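Local coordinates for kelch-like protein 7 (Homo sapiens, PDB 3II7) that serves as a substrate-specific adapter of a CUL3-RBX1 E3 ubiquitin ligase, of which this chain is the kelch-repeat domain, at residues 138-143 against 154-159; 231-235 against 273-277; 252-256 against 283-289. All coordinates share one frame; numbering follows the deposited sequence. Where two conformers were deposited one is given.

How the contacts relate
All three contacts join loops to blades of the six-bladed kelch propeller. In contacts 1 (138-143 with 154-159) and 3 (252-256 with 283-289) an inter-blade loop meets the end of a blade's second strand, that of the blade it enters (151-155) in the first, of the blade it leaves (249-254) in the second; contact 3 is buried, contact 1 partly so. Contact 1 depends on an arginine and a backbone bridge, contact 3 on small residues, one backbone bond and water. Contact 2 (231-235 with 273-277), at the surface, joins the outer edges of two blades through an aspartate and a tryptophan. Contacts 2 and 3 touch where Trp-275 and Met-234 pack on Val-252; contact 1 stands apart.

Contact 1: residues 138-143 against 154-159; sequences TQRCSH and VCGGSL
Arg-140 reaches across to the carbonyl of Gly-156, the first of the paired glycines that mark a kelch repeat in this six-bladed beta-propeller. The loop 138-143 comes from the outer strand 129-133 of one blade and leads into strand 144-148 of the next, meeting the end of that blade's second strand. Arg-140 NH1 gives Gly-156 O a bond of 2.9 Å that lies in the carbonyl plane on a lone pair and close to the guanidinium plane. A bend at chi3 (91°) turns the guanidinium towards the glycine. NH1 also bonds Ser-170 O, NH2 forms a salt bridge with Glu-172, and NE makes a weak bond to Thr-138 O, so every nitrogen of the group has an acceptor. Arginine suits the place because its planar donors can serve several carbonyls and a carboxylate at once. Glu-172 OE2 in turn accepts the backbone N of Thr-138, which ties the start of the loop to the same anion.

Beside this, Cys-141 and Ser-158 form a single antiparallel hydrogen-bonded pair: Cys-141 N bonds Ser-158 O at 3.0 Å, and Ser-158 N bonds Cys-141 O at 2.7 Å. Gly-157, with its positive phi (91°), lets the chain pass close under the loop, its CA only 3.0 Å from Cys-141 O, because no side chain stands between them. His-143 brings CB to 3.3 Å from Gly-156 O, while its NE2 is bonded to Ser-107 OG. Nearer the beginning of the loop, Leu-159 CD2 packs 3.8 Å from Gln-139 CG, the two side chains meeting at about a right angle. A water links the two serine hydroxyls, 3.0 Å from Ser-142 OG and 2.7 Å from Ser-158 OG.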
ATOM      1  N   THR A 138     -13.826 -10.078   6.724  1.00  5.00           N
ATOM      2  CA  THR A 138     -12.979 -11.206   6.293  1.00  3.68           C
ATOM      3  C   THR A 138     -11.545 -10.920   6.681  1.00  3.38           C
ATOM      4  O   THR A 138     -11.016  -9.833   6.404  1.00  5.45           O
ATOM      5  CB  THR A 138     -13.040 -11.394   4.773  1.00  6.97           C
ATOM      6  OG1 THR A 138     -14.416 -11.606   4.352  1.00  9.05           O
ATOM      7  CG2 THR A 138     -12.139 -12.557   4.323  1.00  7.38           C
ATOM      8  N   GLN A 139     -10.928 -11.889   7.337  1.00  5.47           N
ATOM      9  CA  GLN A 139      -9.540 -11.807   7.700  1.00  6.83           C
ATOM     10  C   GLN A 139      -8.700 -11.787   6.424  1.00  6.82           C
ATOM     11  O   GLN A 139      -9.063 -12.415   5.416  1.00  6.84           O
ATOM     12  CB  GLN A 139      -9.153 -13.005   8.574  1.00  7.17           C
ATOM     13  CG  GLN A 139      -9.151 -14.341   7.844  1.00 10.55           C
ATOM     14  CD  GLN A 139      -9.394 -15.525   8.760  1.00 27.41           C
ATOM     15  OE1 GLN A 139     -10.516 -15.804   9.120  1.00 12.21           O
ATOM     16  NE2 GLN A 139      -8.330 -16.232   9.128  1.00 20.80           N
ATOM     17  N   ARG A 140      -7.589 -11.070   6.463  1.00  4.46           N
ATOM     18  CA  ARG A 140      -6.735 -10.950   5.270  1.00  3.38           C
ATOM     19  C   ARG A 140      -5.309 -10.470   5.565  1.00  3.37           C
ATOM     20  O   ARG A 140      -5.106  -9.743   6.500  1.00  5.35           O
ATOM     21  CB  ARG A 140      -7.379 -10.045   4.210  1.00  6.58           C
ATOM     22  CG  ARG A 140      -7.808  -8.744   4.637  1.00 13.85           C
ATOM     23  CD  ARG A 140      -8.662  -8.061   3.540  1.00 11.51           C
ATOM     24  NE  ARG A 140     -10.132  -8.279   3.594  1.00  9.54           N
ATOM     25  CZ  ARG A 140     -10.927  -8.447   2.534  1.00  9.31           C
ATOM     26  NH1 ARG A 140     -10.431  -8.559   1.311  1.00 10.87           N
ATOM     27  NH2 ARG A 140     -12.239  -8.590   2.692  1.00 10.79           N
ATOM     28  N   CYS A 141      -4.352 -10.975   4.772  1.00  6.44           N
ATOM     29  CA  CYS A 141      -2.942 -10.528   4.705  0.50  3.91           C
ATOM     30  C   CYS A 141      -2.642 -10.100   3.273  1.00  4.20           C
ATOM     31  O   CYS A 141      -3.201 -10.679   2.346  1.00  5.99           O
ATOM     32  CB  CYS A 141      -1.990 -11.690   5.015  0.50  4.88           C
ATOM     33  SG  CYS A 141      -1.943 -12.235   6.692  0.50 15.51           S
ATOM     34  N   SER A 142      -1.707  -9.169   3.092  1.00  4.90           N
ATOM     35  CA  SER A 142      -1.195  -8.811   1.770  1.00  3.99           C
ATOM     36  C   SER A 142      -2.264  -8.199   0.905  1.00  2.54           C
ATOM     37  O   SER A 142      -2.187  -8.247  -0.303  1.00  5.42           O
ATOM     38  CB  SER A 142      -0.582 -10.035   1.073  1.00  4.95           C
ATOM     39  OG  SER A 142       0.444 -10.610   1.864  1.00  7.51           O
ATOM     40  N   HIS A 143      -3.259  -7.642   1.566  1.00  3.64           N
ATOM     41  CA  HIS A 143      -4.324  -6.901   0.937  1.00  3.64           C
ATOM     42  C   HIS A 143      -3.945  -5.448   0.726  1.00  4.49           C
ATOM     43  O   HIS A 143      -3.008  -4.933   1.316  1.00  6.58           O
ATOM     44  CB  HIS A 143      -5.587  -6.944   1.827  1.00  4.74           C
ATOM     45  CG  HIS A 143      -5.348  -6.479   3.238  1.00  3.70           C
ATOM     46  ND1 HIS A 143      -4.464  -7.121   4.080  1.00  3.43           N
ATOM     47  CD2 HIS A 143      -5.873  -5.448   3.953  1.00  3.56           C
ATOM     48  CE1 HIS A 143      -4.431  -6.486   5.240  1.00  4.67           C
ATOM     49  NE2 HIS A 143      -5.303  -5.493   5.204  1.00  3.42           N
ATOM     50  N   VAL A 154     -10.840  -1.800   1.709  1.00  4.27           N
ATOM     51  CA  VAL A 154      -9.925  -2.919   1.666  0.50  5.23           C
ATOM     52  C   VAL A 154     -10.342  -3.865   0.528  1.00  4.87           C
ATOM     53  O   VAL A 154     -11.517  -4.074   0.330  1.00  4.97           O
ATOM     54  CB  VAL A 154      -9.994  -3.690   2.981  0.50  5.89           C
ATOM     55  CG1 VAL A 154      -9.260  -4.976   2.860  0.50  5.26           C
ATOM     56  CG2 VAL A 154      -9.427  -2.860   4.126  0.50  8.76           C
ATOM     57  N   CYS A 155      -9.378  -4.440  -0.188  1.00  4.66           N
ATOM     58  CA  CYS A 155      -9.663  -5.495  -1.119  1.00  3.25           C
ATOM     59  C   CYS A 155      -8.518  -6.453  -1.305  1.00  3.91           C
ATOM     60  O   CYS A 155      -7.301  -6.102  -1.220  1.00  3.11           O
ATOM     61  CB  CYS A 155     -10.128  -5.012  -2.460  1.00  9.55           C
ATOM     62  SG  CYS A 155      -8.919  -4.097  -3.323  1.00 11.72           S
ATOM     63  N   GLY A 156      -8.920  -7.652  -1.590  1.00  5.95           N
ATOM     64  CA  GLY A 156      -8.025  -8.761  -1.864  1.00  2.54           C
ATOM     65  C   GLY A 156      -7.224  -9.185  -0.649  1.00  5.00           C
ATOM     66  O   GLY A 156      -7.702  -9.121   0.487  1.00  4.15           O
ATOM     67  N   GLY A 157      -6.019  -9.644  -0.903  1.00  4.42           N
ATOM     68  CA  GLY A 157      -5.212 -10.297   0.119  1.00  2.58           C
ATOM     69  C   GLY A 157      -5.439 -11.795   0.113  1.00  4.98           C
ATOM     70  O   GLY A 157      -6.093 -12.355  -0.777  1.00  5.24           O
ATOM     71  N   SER A 158      -4.883 -12.470   1.116  1.00  3.22           N
ATOM     72  CA  SER A 158      -5.056 -13.905   1.236  1.00  5.39           C
ATOM     73  C   SER A 158      -5.396 -14.315   2.647  1.00  5.08           C
ATOM     74  O   SER A 158      -5.228 -13.540   3.593  1.00  3.15           O
ATOM     75  CB  SER A 158      -3.803 -14.628   0.782  1.00 11.24           C
ATOM     76  OG  SER A 158      -2.707 -14.299   1.604  1.00 12.02           O
ATOM     77  N   LEU A 159      -5.862 -15.560   2.782  1.00  5.55           N
ATOM     78  CA  LEU A 159      -5.967 -16.216   4.090  1.00  8.39           C
ATOM     79  C   LEU A 159      -5.504 -17.671   3.916  1.00  8.91           C
ATOM     80  O   LEU A 159      -5.526 -18.191   2.796  1.00 10.40           O
ATOM     81  CB  LEU A 159      -7.382 -16.133   4.634  1.00 12.03           C
ATOM     82  CG  LEU A 159      -8.575 -16.447   3.717  1.00  9.56           C
ATOM     83  CD1 LEU A 159      -8.676 -17.914   3.346  1.00 22.19           C
ATOM     84  CD2 LEU A 159      -9.865 -15.998   4.452  1.00 16.32           C
TER
HETATM   85  O   HOH W   1      -0.069 -13.593   1.808  1.00 17.76           O

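Contact 2: residues 231-235 against 273-277; sequences VSPMP and DKWVA. With EDO (1,2-ethanediol), chain Z.
The tryptophan of a kelch repeat, Trp-275 on the outer strand 274-278 of its blade, binds here to residues 231-235, which leave the outer strand of the preceding blade. The two segments run in nearly the same direction, 13° apart. Trp-275 NE1 donates to Ser-232 O at 2.9 Å; the oxygen lies at the ring edge, near the indole plane, whereas the donor stands 52° out of the carbonyl plane and so misses the lone pairs. The six-membered ring is covered on one face by Met-234, whose CG sits 3.6 Å from the ring centroid in a CH-pi contact. Beyond CG, SD makes an oblique Met-aromatic contact with the same ring. The long, flexible thioether suits this place because it can spread over an aromatic surface and still reach the blade, where Met-234 and Trp-275 both touch Val-206 and Val-218. Pro-235 packs its CD 3.7 Å from Trp-275 CB, the rigid ring crossing the tryptophan at about a right angle.

At the other end Asp-273 grips Ser-232. OD1 takes the backbone N of Ser-232 at 3.0 Å on its syn lone pair, in a nearly straight bond, and also accepts Tyr-268 OH. Ser-232 OG lies 2.9 Å from Asp-273 OD2 and 3.2 Å from Asp-273 O, and its single proton may serve either. Asp-273 sits in a G1 beta bulge where its strand begins, opposite strand 264-269, and its CG stands opposite its backbone N (chi1 -178°), which carries the carboxylate across to the serine. Carboxylate and indole N-H thus hold both the amide N and the carbonyl O of Ser-232, so that, at the surface of the propeller, one residue of the loop is fixed to the next blade by directional bonds.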
ATOM      1  N   VAL A 231      -9.668  -2.414 -17.063  1.00  6.42           N
ATOM      2  CA  VAL A 231      -9.091  -1.435 -17.968  1.00  3.48           C
ATOM      3  C   VAL A 231      -7.896  -2.073 -18.669  1.00  3.51           C
ATOM      4  O   VAL A 231      -7.756  -3.303 -18.664  1.00  4.25           O
ATOM      5  CB  VAL A 231      -8.756  -0.096 -17.237  1.00  4.05           C
ATOM      6  CG1 VAL A 231     -10.040   0.544 -16.726  1.00  6.46           C
ATOM      7  CG2 VAL A 231      -7.766  -0.307 -16.125  1.00  5.26           C
ATOM      8  N   SER A 232      -7.073  -1.268 -19.343  1.00  3.70           N
ATOM      9  CA  SER A 232      -5.948  -1.812 -20.096  1.00  2.78           C
ATOM     10  C   SER A 232      -4.920  -2.401 -19.153  1.00  2.00           C
ATOM     11  O   SER A 232      -4.668  -1.849 -18.066  1.00  4.28           O
ATOM     12  CB  SER A 232      -5.269  -0.724 -20.945  1.00  4.84           C
ATOM     13  OG  SER A 232      -6.079  -0.364 -22.071  1.00  8.95           O
ATOM     14  N   PRO A 233      -4.280  -3.509 -19.577  1.00  2.70           N
ATOM     15  CA  PRO A 233      -3.286  -4.136 -18.719  1.00  2.86           C
ATOM     16  C   PRO A 233      -1.944  -3.472 -18.765  1.00  3.55           C
ATOM     17  O   PRO A 233      -1.612  -2.770 -19.753  1.00  4.94           O
ATOM     18  CB  PRO A 233      -3.184  -5.553 -19.286  1.00  7.03           C
ATOM     19  CG  PRO A 233      -3.507  -5.386 -20.750  1.00  8.52           C
ATOM     20  CD  PRO A 233      -4.539  -4.304 -20.796  1.00  5.29           C
ATOM     21  N   MET A 234      -1.150  -3.693 -17.709  1.00  5.13           N
ATOM     22  CA  MET A 234       0.226  -3.252 -17.673  1.00  6.24           C
ATOM     23  C   MET A 234       1.026  -3.966 -18.737  1.00  3.20           C
ATOM     24  O   MET A 234       0.738  -5.114 -19.060  1.00  4.75           O
ATOM     25  CB  MET A 234       0.879  -3.576 -16.319  1.00  8.35           C
ATOM     26  CG  MET A 234       0.388  -2.786 -15.149  1.00  7.95           C
ATOM     27  SD  MET A 234       1.342  -3.252 -13.663  1.00 10.43           S
ATOM     28  CE  MET A 234       0.499  -4.750 -13.343  1.00  7.79           C
ATOM     29  N   PRO A 235       2.095  -3.307 -19.245  1.00  5.70           N
ATOM     30  CA  PRO A 235       3.015  -3.980 -20.197  1.00  6.54           C
ATOM     31  C   PRO A 235       3.959  -5.038 -19.576  1.00  5.83           C
ATOM     32  O   PRO A 235       4.776  -5.643 -20.295  1.00  9.62           O
ATOM     33  CB  PRO A 235       3.808  -2.819 -20.795  1.00 11.80           C
ATOM     34  CG  PRO A 235       3.699  -1.731 -19.858  1.00  9.76           C
ATOM     35  CD  PRO A 235       2.411  -1.888 -19.086  1.00  9.14           C
ATOM     36  N   ASP A 273      -6.626   5.828 -20.519  1.00  6.06           N
ATOM     37  CA  ASP A 273      -6.479   4.371 -20.387  1.00  2.00           C
ATOM     38  C   ASP A 273      -5.275   3.830 -21.196  1.00  3.79           C
ATOM     39  O   ASP A 273      -5.369   2.799 -21.896  1.00  6.03           O
ATOM     40  CB  ASP A 273      -7.792   3.669 -20.777  1.00  6.79           C
ATOM     41  CG  ASP A 273      -7.727   2.165 -20.617  1.00  5.38           C
ATOM     42  OD1 ASP A 273      -7.135   1.686 -19.629  1.00  5.12           O
ATOM     43  OD2 ASP A 273      -8.276   1.451 -21.476  1.00  9.92           O
ATOM     44  N   LYS A 274      -4.129   4.503 -21.038  1.00  4.97           N
ATOM     45  CA  LYS A 274      -2.900   4.151 -21.735  1.00  5.94           C
ATOM     46  C   LYS A 274      -1.786   3.933 -20.752  1.00  3.47           C
ATOM     47  O   LYS A 274      -1.524   4.797 -19.901  1.00  3.68           O
ATOM     48  CB  LYS A 274      -2.494   5.238 -22.733  1.00  8.95           C
ATOM     49  CG  LYS A 274      -3.466   5.411 -23.882  1.00 14.56           C
ATOM     50  CD  LYS A 274      -2.977   6.448 -24.903  1.00 27.94           C
ATOM     51  N   TRP A 275      -1.121   2.772 -20.894  1.00  4.57           N
ATOM     52  CA  TRP A 275       0.124   2.483 -20.198  1.00  2.96           C
ATOM     53  C   TRP A 275       1.323   2.728 -21.087  1.00  5.37           C
ATOM     54  O   TRP A 275       1.284   2.433 -22.302  1.00  6.60           O
ATOM     55  CB  TRP A 275       0.184   1.027 -19.794  1.00  5.35           C
ATOM     56  CG  TRP A 275      -0.665   0.643 -18.672  1.00  2.26           C
ATOM     57  CD1 TRP A 275      -1.899   0.082 -18.733  1.00  5.32           C
ATOM     58  CD2 TRP A 275      -0.322   0.714 -17.305  1.00  2.00           C
ATOM     59  NE1 TRP A 275      -2.362  -0.188 -17.475  1.00  5.10           N
ATOM     60  CE2 TRP A 275      -1.421   0.206 -16.570  1.00  5.20           C
ATOM     61  CE3 TRP A 275       0.803   1.166 -16.613  1.00  2.05           C
ATOM     62  CZ2 TRP A 275      -1.425   0.145 -15.187  1.00  4.84           C
ATOM     63  CZ3 TRP A 275       0.810   1.098 -15.266  1.00  2.80           C
ATOM     64  CH2 TRP A 275      -0.297   0.588 -14.541  1.00  5.83           C
ATOM     65  N   VAL A 276       2.399   3.215 -20.479  1.00  4.88           N
ATOM     66  CA  VAL A 276       3.732   3.189 -21.118  1.00  7.29           C
ATOM     67  C   VAL A 276       4.765   2.676 -20.108  1.00  7.45           C
ATOM     68  O   VAL A 276       4.601   2.870 -18.896  1.00  8.64           O
ATOM     69  CB  VAL A 276       4.159   4.589 -21.659  1.00 10.79           C
ATOM     70  CG1 VAL A 276       3.135   5.132 -22.679  1.00 15.65           C
ATOM     71  CG2 VAL A 276       4.385   5.601 -20.523  1.00 13.99           C
ATOM     72  N   ALA A 277       5.797   1.996 -20.606  1.00  6.09           N
ATOM     73  CA  ALA A 277       6.987   1.730 -19.830  1.00  6.04           C
ATOM     74  C   ALA A 277       7.985   2.842 -20.200  1.00  8.91           C
ATOM     75  O   ALA A 277       8.229   3.097 -21.400  1.00 13.36           O
ATOM     76  CB  ALA A 277       7.563   0.337 -20.139  1.00  9.12           C
TER
HETATM   77  C1  EDO Z 974       5.308  -0.494 -23.384  1.00 43.09           C
HETATM   78  O1  EDO Z 974       6.088  -1.673 -23.134  1.00 50.87           O
HETATM   79  C2  EDO Z 974       6.217   0.583 -23.958  1.00 48.34           C
HETATM   80  O2  EDO Z 974       5.814   1.853 -23.457  1.00 28.81           O

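Contact 3: residues 252-256 against 283-289; sequences VLAGF and AFPVTSC. With EDO (1,2-ethanediol), chain N; EDO (1,2-ethanediol), chain I.
The ring of Phe-256 is met obliquely by Thr-287 OG1 and by an ethanediol oxygen, while its CB lies 4.0 Å from that Thr-287 OG1; the other ring, that of Phe-284, leads away from 252-256 and packs on Leu-17. These residues join the second strand (249-254) of the sixth repeat's blade to the loop 283-289 before strand 290-295. That last strand pairs with strand 13-18 and closes the propeller ring by completing the first blade's sheet. Ala-254 and Gly-255 stand, by sequence, where other kelch repeats carry two glycines.

One direct backbone bond spans the segments: Phe-284 N donates to Leu-253 O at 2.8 Å, nearly straight (166°) and close to the line of the C=O bond. A classic beta bulge sets Leu-253 and Ala-254 together against Lys-242 of the neighbouring strand. Ala-283 fits its methyl closely, CB being 3.4 Å from the same Leu-253 O. Ala-254 CB lies between the two segments, 4.0 Å from Phe-284 CB and 4.3 Å from Cys-289 SG, and a small methyl suits a spot enclosed by so much of the loop.

From Val-286 to Cys-289 the loop makes a type I turn, which brings Thr-287 back over the strand end. At chi1 64°, Thr-287 CG2 stands anti to the carbonyl carbon, and this methyl comes 3.5 Å from Gly-255 O. Ethanediol, probably from the crystallisation liquor, binds at the turn: one molecule accepts from the backbone N of Thr-287 and of Ser-288, and another donates to Thr-287 O. Between the segments a water accepts from Gly-255 N and donates to Phe-284 O, only 2.7 Å from that oxygen.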
ATOM      1  N   VAL A 252       3.938   2.859 -11.422  1.00  4.80           N
ATOM      2  CA  VAL A 252       4.448   1.580 -10.870  1.00  3.59           C
ATOM      3  C   VAL A 252       5.970   1.741 -10.852  1.00  4.05           C
ATOM      4  O   VAL A 252       6.635   1.792 -11.909  1.00  5.64           O
ATOM      5  CB  VAL A 252       4.044   0.376 -11.685  1.00  3.10           C
ATOM      6  CG1 VAL A 252       4.549  -0.918 -11.034  1.00  4.53           C
ATOM      7  CG2 VAL A 252       2.486   0.331 -11.869  1.00  5.74           C
ATOM      8  N   LEU A 253       6.514   1.842  -9.640  1.00  3.87           N
ATOM      9  CA  LEU A 253       7.883   2.253  -9.451  1.00  3.57           C
ATOM     10  C   LEU A 253       8.795   1.095  -9.068  1.00  4.79           C
ATOM     11  O   LEU A 253      10.004   1.246  -9.077  1.00  4.91           O
ATOM     12  CB  LEU A 253       7.974   3.352  -8.392  1.00  2.45           C
ATOM     13  CG  LEU A 253       7.293   4.664  -8.709  1.00  3.54           C
ATOM     14  CD1 LEU A 253       7.517   5.649  -7.552  1.00  3.70           C
ATOM     15  CD2 LEU A 253       7.797   5.244 -10.026  1.00  5.18           C
ATOM     16  N   ALA A 254       8.199  -0.027  -8.676  1.00  4.33           N
ATOM     17  CA  ALA A 254       8.963  -1.258  -8.396  1.00  5.50           C
ATOM     18  C   ALA A 254       8.032  -2.453  -8.501  1.00  5.04           C
ATOM     19  O   ALA A 254       6.832  -2.322  -8.434  1.00  5.50           O
ATOM     20  CB  ALA A 254       9.599  -1.192  -6.980  1.00  5.02           C
ATOM     21  N   GLY A 255       8.601  -3.616  -8.673  1.00  5.75           N
ATOM     22  CA  GLY A 255       7.824  -4.849  -8.645  1.00  4.02           C
ATOM     23  C   GLY A 255       8.709  -6.061  -8.806  1.00  5.03           C
ATOM     24  O   GLY A 255       9.734  -6.013  -9.482  1.00  4.89           O
ATOM     25  N   PHE A 256       8.303  -7.148  -8.164  1.00  3.56           N
ATOM     26  CA  PHE A 256       8.956  -8.438  -8.276  1.00  4.69           C
ATOM     27  C   PHE A 256       8.247  -9.244  -9.326  1.00  5.75           C
ATOM     28  O   PHE A 256       7.039  -9.428  -9.276  1.00  3.17           O
ATOM     29  CB  PHE A 256       8.911  -9.180  -6.938  1.00  4.14           C
ATOM     30  CG  PHE A 256       9.569 -10.535  -6.969  1.00  6.51           C
ATOM     31  CD1 PHE A 256      10.847 -10.676  -7.466  1.00  8.54           C
ATOM     32  CD2 PHE A 256       8.906 -11.666  -6.511  1.00 12.63           C
ATOM     33  CE1 PHE A 256      11.471 -11.921  -7.501  1.00 11.22           C
ATOM     34  CE2 PHE A 256       9.529 -12.914  -6.531  1.00 13.03           C
ATOM     35  CZ  PHE A 256      10.807 -13.034  -7.053  1.00 11.03           C
ATOM     36  N   ALA A 283      13.343   1.572 -12.570  1.00  4.11           N
ATOM     37  CA  ALA A 283      12.526   1.236 -11.414  1.00  4.49           C
ATOM     38  C   ALA A 283      13.430   1.044 -10.204  1.00  5.16           C
ATOM     39  O   ALA A 283      14.670   0.795 -10.333  1.00  5.79           O
ATOM     40  CB  ALA A 283      11.682  -0.019 -11.699  1.00  6.04           C
ATOM     41  N   PHE A 284      12.824   1.159  -9.025  1.00  7.02           N
ATOM     42  CA  PHE A 284      13.512   1.038  -7.758  1.00  6.40           C
ATOM     43  C   PHE A 284      13.951  -0.430  -7.609  1.00  4.26           C
ATOM     44  O   PHE A 284      13.170  -1.347  -7.890  1.00  8.84           O
ATOM     45  CB  PHE A 284      12.574   1.437  -6.609  1.00  7.39           C
ATOM     46  CG  PHE A 284      13.290   1.819  -5.363  1.00  4.92           C
ATOM     47  CD1 PHE A 284      14.106   2.918  -5.365  1.00 12.19           C
ATOM     48  CD2 PHE A 284      13.123   1.113  -4.188  1.00  8.71           C
ATOM     49  CE1 PHE A 284      14.785   3.294  -4.247  1.00 14.49           C
ATOM     50  CE2 PHE A 284      13.799   1.503  -3.048  1.00 10.28           C
ATOM     51  CZ  PHE A 284      14.626   2.595  -3.084  1.00  9.43           C
ATOM     52  N   PRO A 285      15.208  -0.661  -7.186  1.00  6.21           N
ATOM     53  CA  PRO A 285      15.710  -2.048  -7.183  1.00  8.08           C
ATOM     54  C   PRO A 285      15.307  -2.871  -5.953  1.00 11.22           C
ATOM     55  O   PRO A 285      15.467  -4.093  -5.954  1.00 12.71           O
ATOM     56  CB  PRO A 285      17.210  -1.862  -7.223  1.00  8.30           C
ATOM     57  CG  PRO A 285      17.439  -0.528  -6.544  1.00 13.09           C
ATOM     58  CD  PRO A 285      16.311   0.315  -7.021  1.00  7.97           C
ATOM     59  N   VAL A 286      14.799  -2.202  -4.926  1.00  6.19           N
ATOM     60  CA  VAL A 286      14.297  -2.867  -3.722  1.00  4.10           C
ATOM     61  C   VAL A 286      12.809  -3.134  -3.889  1.00  3.79           C
ATOM     62  O   VAL A 286      11.957  -2.262  -3.638  1.00  9.98           O
ATOM     63  CB  VAL A 286      14.557  -2.032  -2.455  1.00  9.42           C
ATOM     64  CG1 VAL A 286      14.113  -2.823  -1.200  1.00 11.16           C
ATOM     65  CG2 VAL A 286      16.023  -1.647  -2.377  1.00  9.12           C
ATOM     66  N   THR A 287      12.499  -4.359  -4.334  1.00  7.48           N
ATOM     67  CA  THR A 287      11.138  -4.701  -4.732  1.00  5.16           C
ATOM     68  C   THR A 287      10.198  -4.837  -3.547  1.00  5.90           C
ATOM     69  O   THR A 287       8.997  -4.709  -3.698  1.00  6.88           O
ATOM     70  CB  THR A 287      11.111  -6.002  -5.618  1.00  4.36           C
ATOM     71  OG1 THR A 287      11.570  -7.114  -4.865  1.00  8.58           O
ATOM     72  CG2 THR A 287      11.997  -5.831  -6.878  1.00  5.87           C
ATOM     73  N   SER A 288      10.743  -5.094  -2.361  1.00  5.90           N
ATOM     74  CA  SER A 288       9.923  -5.188  -1.154  1.00  8.73           C
ATOM     75  C   SER A 288       9.867  -3.885  -0.344  1.00  8.79           C
ATOM     76  O   SER A 288       9.636  -3.903   0.857  1.00 12.66           O
ATOM     77  CB  SER A 288      10.444  -6.317  -0.288  1.00  8.93           C
ATOM     78  OG  SER A 288      11.782  -6.069   0.086  1.00 19.51           O
ATOM     79  N   CYS A 289      10.067  -2.764  -1.007  1.00  7.40           N
ATOM     80  CA  CYS A 289      10.061  -1.483  -0.360  1.00  6.00           C
ATOM     81  C   CYS A 289       8.652  -1.109   0.082  1.00  7.02           C
ATOM     82  O   CYS A 289       7.659  -1.674  -0.374  1.00 10.32           O
ATOM     83  CB  CYS A 289      10.572  -0.407  -1.325  1.00  7.31           C
ATOM     84  SG  CYS A 289       9.585  -0.192  -2.810  1.00 12.22           S
TER
HETATM   85  C1  EDO N 963      14.829  -7.621  -3.260  1.00 43.80           C
HETATM   86  O1  EDO N 963      14.423  -6.823  -4.366  1.00 40.97           O
HETATM   87  C2  EDO N 963      14.816  -6.761  -2.029  1.00 38.09           C
HETATM   88  O2  EDO N 963      13.474  -6.330  -1.814  1.00 31.93           O
HETATM   89  C1  EDO I 958       9.112  -9.051  -2.686  1.00 43.47           C
HETATM   90  O1  EDO I 958      10.309  -8.545  -3.278  1.00 38.84           O
HETATM   91  C2  EDO I 958       7.912  -8.620  -3.510  1.00 27.62           C
HETATM   92  O2  EDO I 958       7.699  -7.173  -3.488  1.00 33.76           O
HETATM   93  O   HOH W   2      11.615  -3.063  -9.338  1.00  4.00           O